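Local coordinates for adhesion and penetration protein autotransporter (Haemophilus influenzae, PDB 3SYJ) that promotes adherence to and invasion of host cells, mediates bacterial aggregation by self-association, and is probably a serine protease, at residues Gly83-Asn88 and Ser676-Leu681; Pro89-Phe94 and Gln493-Gly498; Phe15-Gly20 and Pro595-His600; Ile449-Gly454 and Phe471-Arg476. All coordinates share one frame; numbering follows the deposited sequence.

Contact 1 (Gly83-Asn88 and Ser676-Leu681)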
# COMPACT_ATOMS: atom_id res chain seq x y z
N GLY A 83 16.12 47.57 27.39
CA GLY A 83 16.06 46.64 26.28
C GLY A 83 17.36 45.88 26.09
O GLY A 83 18.03 45.52 27.06
N ALA A 84 17.71 45.65 24.83
CA ALA A 84 18.91 44.91 24.51
C ALA A 84 20.00 45.84 24.01
O ALA A 84 19.73 46.99 23.63
CB ALA A 84 18.59 43.85 23.48
N GLU A 85 21.24 45.35 24.03
CA GLU A 85 22.39 46.12 23.60
C GLU A 85 22.37 46.23 22.09
O GLU A 85 21.80 45.37 21.42
CB GLU A 85 23.68 45.41 24.02
CG GLU A 85 23.98 44.15 23.20
CD GLU A 85 25.20 43.39 23.69
OE1 GLU A 85 25.91 43.90 24.57
OE2 GLU A 85 25.45 42.27 23.19
N GLY A 86 22.99 47.26 21.55
CA GLY A 86 23.20 47.31 20.11
C GLY A 86 22.51 48.43 19.37
O GLY A 86 21.83 49.26 19.97
N ASN A 87 22.69 48.45 18.06
CA ASN A 87 22.23 49.58 17.27
C ASN A 87 21.25 49.22 16.16
O ASN A 87 21.08 49.98 15.20
CB ASN A 87 23.44 50.35 16.72
CG ASN A 87 24.21 51.07 17.81
OD1 ASN A 87 23.62 51.63 18.73
ND2 ASN A 87 25.54 51.07 17.71
N ASN A 88 20.60 48.07 16.29
CA ASN A 88 19.57 47.64 15.35
C ASN A 88 18.41 48.62 15.43
O ASN A 88 17.71 48.67 16.43
CB ASN A 88 19.10 46.22 15.70
CG ASN A 88 17.98 45.71 14.79
OD1 ASN A 88 17.52 46.41 13.88
ND2 ASN A 88 17.53 44.49 15.05
N SER A 676 22.75 40.10 12.04
CA SER A 676 23.52 40.61 13.17
C SER A 676 22.59 41.21 14.21
O SER A 676 21.81 42.11 13.89
CB SER A 676 24.50 41.67 12.70
OG SER A 676 24.92 42.48 13.78
N ASP A 677 22.67 40.71 15.44
CA ASP A 677 21.92 41.29 16.56
C ASP A 677 22.33 42.74 16.80
O ASP A 677 21.53 43.56 17.28
CB ASP A 677 22.14 40.49 17.84
CG ASP A 677 21.40 39.16 17.84
OD1 ASP A 677 20.35 39.07 17.17
OD2 ASP A 677 21.86 38.22 18.52
N TRP A 678 23.58 43.05 16.46
CA TRP A 678 24.15 44.36 16.78
C TRP A 678 23.72 45.45 15.81
O TRP A 678 23.52 46.59 16.21
CB TRP A 678 25.68 44.29 16.88
CG TRP A 678 26.27 45.57 17.40
CD1 TRP A 678 26.83 46.57 16.66
CD2 TRP A 678 26.33 45.99 18.76
NE1 TRP A 678 27.24 47.59 17.48
CE2 TRP A 678 26.94 47.27 18.78
CE3 TRP A 678 25.93 45.43 19.98
CZ2 TRP A 678 27.16 47.98 19.96
CZ3 TRP A 678 26.14 46.13 21.15
CH2 TRP A 678 26.75 47.39 21.13
N THR A 679 23.57 45.10 14.54
CA THR A 679 23.23 46.09 13.52
C THR A 679 21.87 45.85 12.86
O THR A 679 21.33 46.75 12.21
CB THR A 679 24.27 46.10 12.41
OG1 THR A 679 24.22 44.85 11.72
CG2 THR A 679 25.66 46.31 13.01
N GLY A 680 21.33 44.65 13.00
CA GLY A 680 20.09 44.31 12.33
C GLY A 680 20.32 43.92 10.88
O GLY A 680 19.37 43.57 10.19
N LEU A 681 21.57 43.97 10.43
CA LEU A 681 21.91 43.62 9.04
C LEU A 681 21.97 42.12 8.76
O LEU A 681 22.45 41.34 9.57
CB LEU A 681 23.24 44.24 8.67
CG LEU A 681 23.13 45.67 8.17
CD1 LEU A 681 24.51 46.30 8.07
CD2 LEU A 681 22.40 45.71 6.84
O HOH W 1 20.58 46.10 18.65
O HOH W 2 18.67 42.96 17.28

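Contact 2 (Pro89-Phe94 and Gln493-Gly498)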
# COMPACT_ATOMS: atom_id res chain seq x y z
N PRO A 89 18.21 49.43 14.37
CA PRO A 89 17.16 50.47 14.36
C PRO A 89 15.73 49.93 14.55
O PRO A 89 14.85 50.69 14.96
CB PRO A 89 17.33 51.13 12.98
CG PRO A 89 18.02 50.07 12.15
CD PRO A 89 18.99 49.45 13.12
N ASP A 90 15.50 48.65 14.27
CA ASP A 90 14.19 48.03 14.50
C ASP A 90 13.75 48.09 15.97
O ASP A 90 12.58 47.91 16.28
CB ASP A 90 14.17 46.58 14.03
CG ASP A 90 14.24 46.46 12.52
OD1 ASP A 90 14.41 47.51 11.87
OD2 ASP A 90 14.15 45.33 12.00
N GLN A 91 14.70 48.33 16.86
CA GLN A 91 14.40 48.27 18.29
C GLN A 91 13.69 49.52 18.78
O GLN A 91 12.94 49.46 19.75
CB GLN A 91 15.66 48.04 19.12
CG GLN A 91 15.40 48.10 20.62
CD GLN A 91 16.58 47.62 21.46
OE1 GLN A 91 17.75 47.86 21.12
NE2 GLN A 91 16.28 46.93 22.57
N HIS A 92 13.94 50.64 18.12
CA HIS A 92 13.33 51.90 18.52
C HIS A 92 13.45 52.13 20.02
O HIS A 92 12.45 52.35 20.72
CB HIS A 92 11.86 51.92 18.12
CG HIS A 92 11.64 51.92 16.64
ND1 HIS A 92 11.43 53.08 15.92
CD2 HIS A 92 11.64 50.91 15.74
CE1 HIS A 92 11.29 52.78 14.64
NE2 HIS A 92 11.41 51.47 14.51
N ARG A 93 14.68 52.07 20.53
CA ARG A 93 14.89 52.30 21.95
C ARG A 93 14.34 53.67 22.35
O ARG A 93 14.46 54.65 21.61
CB ARG A 93 16.36 52.15 22.33
CG ARG A 93 16.56 51.70 23.77
CD ARG A 93 18.03 51.67 24.16
NE ARG A 93 18.70 50.45 23.74
CZ ARG A 93 19.73 50.42 22.91
NH1 ARG A 93 20.23 51.55 22.41
NH2 ARG A 93 20.28 49.26 22.58
N PHE A 94 13.71 53.73 23.51
CA PHE A 94 13.02 54.94 23.93
C PHE A 94 13.74 55.61 25.10
O PHE A 94 14.18 54.94 26.03
CB PHE A 94 11.58 54.61 24.30
CG PHE A 94 10.72 55.82 24.56
CD1 PHE A 94 10.22 56.56 23.51
CD2 PHE A 94 10.41 56.19 25.85
CE1 PHE A 94 9.42 57.67 23.74
CE2 PHE A 94 9.62 57.29 26.10
CZ PHE A 94 9.13 58.04 25.04
N GLN A 493 9.90 45.27 10.57
CA GLN A 493 10.82 45.66 11.62
C GLN A 493 10.64 44.73 12.80
O GLN A 493 9.55 44.65 13.38
CB GLN A 493 10.57 47.10 12.06
CG GLN A 493 10.78 48.11 10.97
CD GLN A 493 10.84 49.51 11.52
OE1 GLN A 493 11.77 49.84 12.26
NE2 GLN A 493 9.85 50.33 11.18
N ASN A 494 11.69 44.02 13.15
CA ASN A 494 11.63 43.09 14.25
C ASN A 494 13.01 42.96 14.86
O ASN A 494 14.01 43.11 14.16
CB ASN A 494 11.12 41.72 13.79
CG ASN A 494 12.08 41.03 12.84
OD1 ASN A 494 12.25 41.45 11.69
ND2 ASN A 494 12.72 39.96 13.31
N THR A 495 13.05 42.70 16.16
CA THR A 495 14.29 42.62 16.93
C THR A 495 14.69 41.19 17.28
O THR A 495 15.88 40.86 17.28
CB THR A 495 14.19 43.45 18.24
OG1 THR A 495 14.31 44.84 17.94
CG2 THR A 495 15.31 43.07 19.20
N ASP A 496 13.71 40.34 17.60
CA ASP A 496 14.00 39.00 18.13
C ASP A 496 12.84 38.02 17.94
O ASP A 496 11.90 38.31 17.20
CB ASP A 496 14.38 39.10 19.62
CG ASP A 496 13.34 39.85 20.44
OD1 ASP A 496 12.14 39.60 20.23
OD2 ASP A 496 13.73 40.68 21.29
N GLU A 497 12.91 36.86 18.60
CA GLU A 497 11.89 35.83 18.42
C GLU A 497 10.60 36.11 19.17
O GLU A 497 9.63 35.37 19.04
CB GLU A 497 12.43 34.43 18.75
CG GLU A 497 13.46 34.42 19.86
CD GLU A 497 14.00 33.02 20.15
OE1 GLU A 497 13.22 32.05 20.06
OE2 GLU A 497 15.20 32.91 20.49
N GLY A 498 10.58 37.17 19.96
CA GLY A 498 9.36 37.64 20.58
C GLY A 498 8.34 38.14 19.55
O GLY A 498 7.15 38.25 19.84
O HOH W 3 14.45 50.04 11.13

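Contact 3 (Phe15-Gly20 and Pro595-His600)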
# COMPACT_ATOMS: atom_id res chain seq x y z
N PHE A 15 26.01 37.06 31.21
CA PHE A 15 25.24 37.16 32.44
C PHE A 15 24.45 38.47 32.45
O PHE A 15 23.24 38.47 32.67
CB PHE A 15 26.17 37.08 33.66
CG PHE A 15 25.51 36.56 34.92
CD1 PHE A 15 25.46 35.20 35.18
CD2 PHE A 15 24.95 37.44 35.84
CE1 PHE A 15 24.86 34.72 36.33
CE2 PHE A 15 24.34 36.96 36.99
CZ PHE A 15 24.30 35.60 37.24
N ALA A 16 25.14 39.58 32.18
CA ALA A 16 24.51 40.90 32.26
C ALA A 16 23.47 41.12 31.16
O ALA A 16 22.47 41.81 31.38
CB ALA A 16 25.56 41.99 32.20
N GLU A 17 23.70 40.54 29.99
CA GLU A 17 22.82 40.73 28.85
C GLU A 17 21.76 39.62 28.74
O GLU A 17 20.99 39.60 27.79
CB GLU A 17 23.62 40.79 27.53
CG GLU A 17 24.81 41.76 27.52
CD GLU A 17 24.42 43.23 27.66
OE1 GLU A 17 23.24 43.58 27.40
OE2 GLU A 17 25.30 44.05 28.02
N ASN A 18 21.73 38.71 29.71
CA ASN A 18 20.86 37.53 29.61
C ASN A 18 21.07 36.81 28.28
O ASN A 18 20.11 36.44 27.60
CB ASN A 18 19.37 37.91 29.76
CG ASN A 18 18.97 38.16 31.21
OD1 ASN A 18 18.56 39.27 31.56
ND2 ASN A 18 19.09 37.15 32.06
N LYS A 19 22.33 36.63 27.90
CA LYS A 19 22.67 35.93 26.67
C LYS A 19 23.46 34.66 26.97
O LYS A 19 23.55 34.24 28.12
CB LYS A 19 23.44 36.84 25.71
CG LYS A 19 22.59 38.00 25.24
CD LYS A 19 23.35 38.96 24.35
CE LYS A 19 22.39 39.96 23.73
NZ LYS A 19 23.05 40.83 22.74
N GLY A 20 24.01 34.04 25.94
CA GLY A 20 24.57 32.72 26.09
C GLY A 20 23.57 31.82 26.80
O GLY A 20 22.39 31.76 26.44
N PRO A 595 22.71 33.96 20.80
CA PRO A 595 23.20 35.32 21.10
C PRO A 595 24.32 35.33 22.13
O PRO A 595 24.29 34.54 23.07
CB PRO A 595 21.96 36.00 21.69
CG PRO A 595 20.80 35.24 21.17
CD PRO A 595 21.27 33.82 21.04
N HIS A 596 25.30 36.22 21.96
CA HIS A 596 26.33 36.42 22.97
C HIS A 596 26.61 37.91 23.13
O HIS A 596 26.54 38.67 22.16
CB HIS A 596 27.62 35.68 22.61
CG HIS A 596 27.55 34.19 22.79
ND1 HIS A 596 27.50 33.60 24.03
CD2 HIS A 596 27.52 33.19 21.89
CE1 HIS A 596 27.44 32.28 23.89
NE2 HIS A 596 27.45 32.01 22.59
N ALA A 597 26.94 38.34 24.35
CA ALA A 597 27.24 39.74 24.60
C ALA A 597 28.38 40.25 23.72
O ALA A 597 29.42 39.58 23.55
CB ALA A 597 27.57 39.94 26.06
N TYR A 598 28.18 41.44 23.15
CA TYR A 598 29.12 42.09 22.24
C TYR A 598 30.44 42.39 22.95
O TYR A 598 30.45 42.75 24.12
CB TYR A 598 28.48 43.39 21.76
CG TYR A 598 29.25 44.21 20.73
CD1 TYR A 598 29.08 43.98 19.37
CD2 TYR A 598 30.12 45.22 21.12
CE1 TYR A 598 29.76 44.73 18.42
CE2 TYR A 598 30.82 45.98 20.18
CZ TYR A 598 30.63 45.72 18.82
OH TYR A 598 31.30 46.46 17.87
N ASN A 599 31.56 42.25 22.24
CA ASN A 599 32.87 42.51 22.83
C ASN A 599 33.35 43.94 22.58
O ASN A 599 33.79 44.27 21.48
CB ASN A 599 33.91 41.52 22.31
CG ASN A 599 35.32 41.82 22.83
OD1 ASN A 599 35.49 42.51 23.83
ND2 ASN A 599 36.33 41.32 22.13
N HIS A 600 33.28 44.77 23.62
CA HIS A 600 33.67 46.17 23.51
C HIS A 600 35.17 46.39 23.75
O HIS A 600 35.64 47.53 23.68
CB HIS A 600 32.91 47.03 24.52
CG HIS A 600 31.43 47.11 24.26
ND1 HIS A 600 30.87 48.10 23.48
CD2 HIS A 600 30.40 46.36 24.71
CE1 HIS A 600 29.56 47.93 23.44
NE2 HIS A 600 29.25 46.88 24.18
O HOH W 4 23.80 38.67 20.55

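Contact 4 (Ile449-Gly454 and Phe471-Arg476)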
# COMPACT_ATOMS: atom_id res chain seq x y z
N ILE A 449 3.74 52.28 15.52
CA ILE A 449 3.24 51.29 16.49
C ILE A 449 4.31 50.25 16.80
O ILE A 449 4.84 49.62 15.89
CB ILE A 449 1.96 50.57 15.97
CG1 ILE A 449 0.85 51.57 15.65
CG2 ILE A 449 1.47 49.54 16.97
CD1 ILE A 449 -0.27 50.99 14.80
N GLY A 450 4.62 50.08 18.08
CA GLY A 450 5.58 49.08 18.49
C GLY A 450 5.00 48.10 19.51
O GLY A 450 4.22 48.49 20.37
N LEU A 451 5.38 46.84 19.38
CA LEU A 451 5.10 45.84 20.40
C LEU A 451 6.39 45.48 21.14
O LEU A 451 7.39 45.12 20.51
CB LEU A 451 4.49 44.59 19.77
CG LEU A 451 3.00 44.63 19.43
CD1 LEU A 451 2.68 43.62 18.35
CD2 LEU A 451 2.20 44.36 20.70
N VAL A 452 6.38 45.58 22.47
CA VAL A 452 7.57 45.29 23.27
C VAL A 452 7.24 44.53 24.55
O VAL A 452 6.15 44.67 25.09
CB VAL A 452 8.35 46.58 23.65
CG1 VAL A 452 8.90 47.26 22.42
CG2 VAL A 452 7.47 47.52 24.45
N SER A 453 8.21 43.73 25.00
CA SER A 453 8.15 42.97 26.25
C SER A 453 7.43 41.64 26.14
O SER A 453 7.35 40.89 27.10
CB SER A 453 7.38 43.72 27.34
OG SER A 453 6.03 43.30 27.37
N GLY A 454 6.91 41.34 24.96
CA GLY A 454 6.29 40.05 24.71
C GLY A 454 4.95 39.85 25.38
O GLY A 454 4.28 38.85 25.14
N PHE A 471 5.42 50.02 11.65
CA PHE A 471 5.08 49.06 12.69
C PHE A 471 6.35 48.30 13.01
O PHE A 471 7.10 47.92 12.11
CB PHE A 471 3.98 48.11 12.21
CG PHE A 471 3.50 47.14 13.26
CD1 PHE A 471 2.28 47.35 13.90
CD2 PHE A 471 4.24 46.02 13.59
CE1 PHE A 471 1.83 46.46 14.87
CE2 PHE A 471 3.80 45.13 14.56
CZ PHE A 471 2.59 45.35 15.20
N TYR A 472 6.61 48.07 14.29
CA TYR A 472 7.80 47.32 14.66
C TYR A 472 7.59 46.43 15.88
O TYR A 472 6.86 46.79 16.81
CB TYR A 472 8.99 48.26 14.91
CG TYR A 472 8.81 49.16 16.11
CD1 TYR A 472 9.28 48.78 17.36
CD2 TYR A 472 8.16 50.38 15.99
CE1 TYR A 472 9.09 49.60 18.47
CE2 TYR A 472 7.98 51.20 17.08
CZ TYR A 472 8.45 50.81 18.32
OH TYR A 472 8.27 51.63 19.41
N PHE A 473 8.22 45.26 15.85
CA PHE A 473 8.39 44.44 17.04
C PHE A 473 9.73 44.81 17.69
O PHE A 473 10.80 44.47 17.19
CB PHE A 473 8.36 42.95 16.68
CG PHE A 473 7.10 42.52 15.98
CD1 PHE A 473 6.05 41.98 16.70
CD2 PHE A 473 6.98 42.65 14.61
CE1 PHE A 473 4.89 41.58 16.05
CE2 PHE A 473 5.82 42.25 13.96
CZ PHE A 473 4.78 41.72 14.68
N GLY A 474 9.66 45.53 18.80
CA GLY A 474 10.86 45.91 19.52
C GLY A 474 11.35 44.79 20.41
O GLY A 474 11.08 43.62 20.17
N PHE A 475 12.08 45.18 21.46
CA PHE A 475 12.64 44.25 22.44
C PHE A 475 11.58 43.30 22.96
O PHE A 475 10.63 43.72 23.61
CB PHE A 475 13.21 45.06 23.61
CG PHE A 475 13.75 44.23 24.74
CD1 PHE A 475 14.98 43.60 24.61
CD2 PHE A 475 13.07 44.13 25.94
CE1 PHE A 475 15.50 42.85 25.66
CE2 PHE A 475 13.58 43.37 27.00
CZ PHE A 475 14.80 42.74 26.86
N ARG A 476 11.76 42.01 22.65
CA ARG A 476 10.87 40.92 23.09
C ARG A 476 9.50 40.87 22.40
O ARG A 476 8.69 39.98 22.66
CB ARG A 476 10.76 40.86 24.62
CG ARG A 476 12.03 40.34 25.26
CD ARG A 476 11.93 40.35 26.77
NE ARG A 476 13.21 40.00 27.38
CZ ARG A 476 13.45 40.07 28.68
NH1 ARG A 476 12.50 40.47 29.52
NH2 ARG A 476 14.64 39.73 29.15
O HOH W 5 9.26 40.89 29.25

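Contact 1 (Gly83-Asn88 and Ser676-Leu681)
Trp678 of the loop between strands 669-675 and 682-688, in the solenoid repeat region, lies against Gly86 of a loop in the S6-type protease domain, joining the two parts of the Hap passenger. The turn begins at Ser676, whose OG takes the backbone N-H of Thr679 in an ST motif that closes the turn. Asp677 follows; its carboxylate is paired with Arg592 in a salt bridge, and its carbonyl is left to water: one water ties Asp677 O to Glu85 O and Asn88 N, and a second joins it to Asn88 ND2. With CG of Trp678 anti to the backbone N (chi1 -172°), the indole swings back beneath the loop, and Gly86 CA sits over the six-membered ring, 3.4 Å from the centroid, in a CH-pi contact. With no side chain, and at a positive phi that suits glycine, Gly86 can come this near. Glu85 approaches the rim, its CG 3.6 Å from Trp678 CZ3, while its carboxylate forms a salt bridge with Lys19; Tyr598 stacks on the indole. The carbonyl of Trp678 accepts the backbone N-H of Asn87 at 2.8 Å (N to O), in the carbonyl plane. Thr679 OG1 forms an ST turn with Leu681 N. At Gly680, the flat amide of Asn88, its OD1 already taken by the backbone N-H of Asp90, rests on the main chain, Asn88 CG lying 3.5 Å from Gly680 CA.

Contact 2 (Pro89-Phe94 and Gln493-Gly498)
His92 and Asp90, both on the loop between strands 79-80 and 96-100 of the protease domain, grip consecutive residues of the short strand 493-494 in the solenoid. His92 NE2 donates to Gln493 OE1 at 2.8 Å, with an N-H...O angle of 161°; the oxygen lies close to the imidazole plane, whereas the donor is tilted from the plane of the amide. Asp90 OD2 receives the backbone N-H of Asn494 at 3.0 Å (N to OD2), from above the carboxylate plane. A water connects the two grips, donating to Asp90 OD1 and to Gln493 OE1, so that the amide oxygen has two donors and its rotation is fixed. Asp90 OD1 also forms a salt bridge with Arg491, two residues before Gln493 on the solenoid side. The 3-10 turn 89-91 brings these groups to bear: Asp90 points toward the strand, and its carboxylate lies against Gln493, OD2 being 3.4 Å from Gln493 CA. The imidazole of His92 meanwhile stacks on Tyr472 of the adjoining solenoid strand. Farther along, packing takes over as Thr495 OG1 comes within 3.4 Å of Gln91 CA. That hydroxyl is buried without a polar partner in the model. The Arg491 salt bridge, together with the Asn494 N-H and the water on the carboxylate, would probably favour a charged Asp90; the contact is largely polar, with Thr495 OG1 as its buried exception.

Contact 3 (Phe15-Gly20 and Pro595-His600)
Lys19 lies along the backbone of residues 595-597 with its chain fully stretched. Its CG is anti to the carbonyl carbon (chi1 -64°), and the later torsions all stay near 180°, which carries the methylenes across Pro595 at about a right angle and onward over the next peptide. Lys19 CB is 3.6 Å from Pro595 O, and Lys19 CD is equally near His596 C and Ala597 N. The ammonium group at the far end, partnered by Glu85, donates to a water that in turn donates to His596 O. Glu17 behaves differently: bent at chi2 (-65°), it offers its CG to the methyl of Ala597, 3.6 Å from CB, while its carboxylate pairs with Arg56. Between these two side chains the helix 9-17 of the protease domain ends in a Schellman motif at Asn18, which has positive phi, and the chain is thereby turned toward a loop that leaves the solenoid after strand 586-593. Gly20, also at positive phi, then donates its backbone N-H to Pro595 O at 2.9 Å (N to O). The imidazole of His596 starts away from the protease side but folds back, ending with CE1 3.6 Å from Gly20 CA. Both of its nitrogens are engaged by carboxylates, ND1 with Asp14 of the helix and NE2 with Asp621, which fixes the ring's rotation.

Contact 4 (Ile449-Gly454 and Phe471-Arg476)
The ring of Tyr472 fills the hollow left by Gly450, the residue beside it on the neighbouring strand. With its CG between the backbone N and the carbonyl carbon (chi1 66°), the tyrosine folds over the adjacent strand, and Gly450 CA stands over the ring centre, 3.4 Å from the centroid, in a CH-pi contact. Strands 449-452 and 471-473 are parallel, successive rungs of the beta-helix, with axes 4.8 Å apart and only 11° between their directions. Their hydrogen bonds run alternately: Tyr472 N to Ile449 O, Leu451 N to Tyr472 O, then Gly474 N to Leu451 O. On the other face, the one bearing Ile449, Leu451, Phe471 and Phe473, the bumps are hydrophobic. Ile449 CG2 presses on Phe471 CE1 at 3.7 Å, while Leu451 CD1 touches both rings, at the edge of Phe471 (CZ, 3.6 Å) and obliquely at Phe473 CE1 (3.8 Å). At the end of the strand, Val452 CG1 nestles against Gly474 CA, where the absence of a side chain leaves room. The chain then turns its corner: Ser453 N bonds to Phe475 O at 2.8 Å, and Ser453 CA rests on Arg476 CB. Arg476 stretches outward over Phe475 to a salt bridge with Asp50 of the protease domain. Strand 423-427 flanks the pair beyond 449-452, and strand 493-494 beyond 471-473, while across the interior of the beta-helix Leu480 of strand 478-481 packs on Phe471 and Phe473, and Ala499 and Ile501 of strand 499-502 on Phe473.

How the contacts relate
Contacts 1, 2 and 3 fasten the N-terminal protease domain to the beta-solenoid, whereas contact 4 lies within the solenoid that receives it. Contacts 1 and 2 use successive halves of one loop, 83-94, with centres about 8 Å apart. Contact 2 shares its sheet with contact 4, strands 493-494 and 471-473 being neighbours, and their centres are about 6 Å apart. Contact 3 lies farther off, about 12 Å from contact 1 between centres and about 21 Å from contact 4. Along the chain, residues 15-20 come first, then 83-94, 449-476, 493-498, 595-600 and 676-681. Solenoid segments far apart in sequence thus meet neighbouring parts of the protease domain.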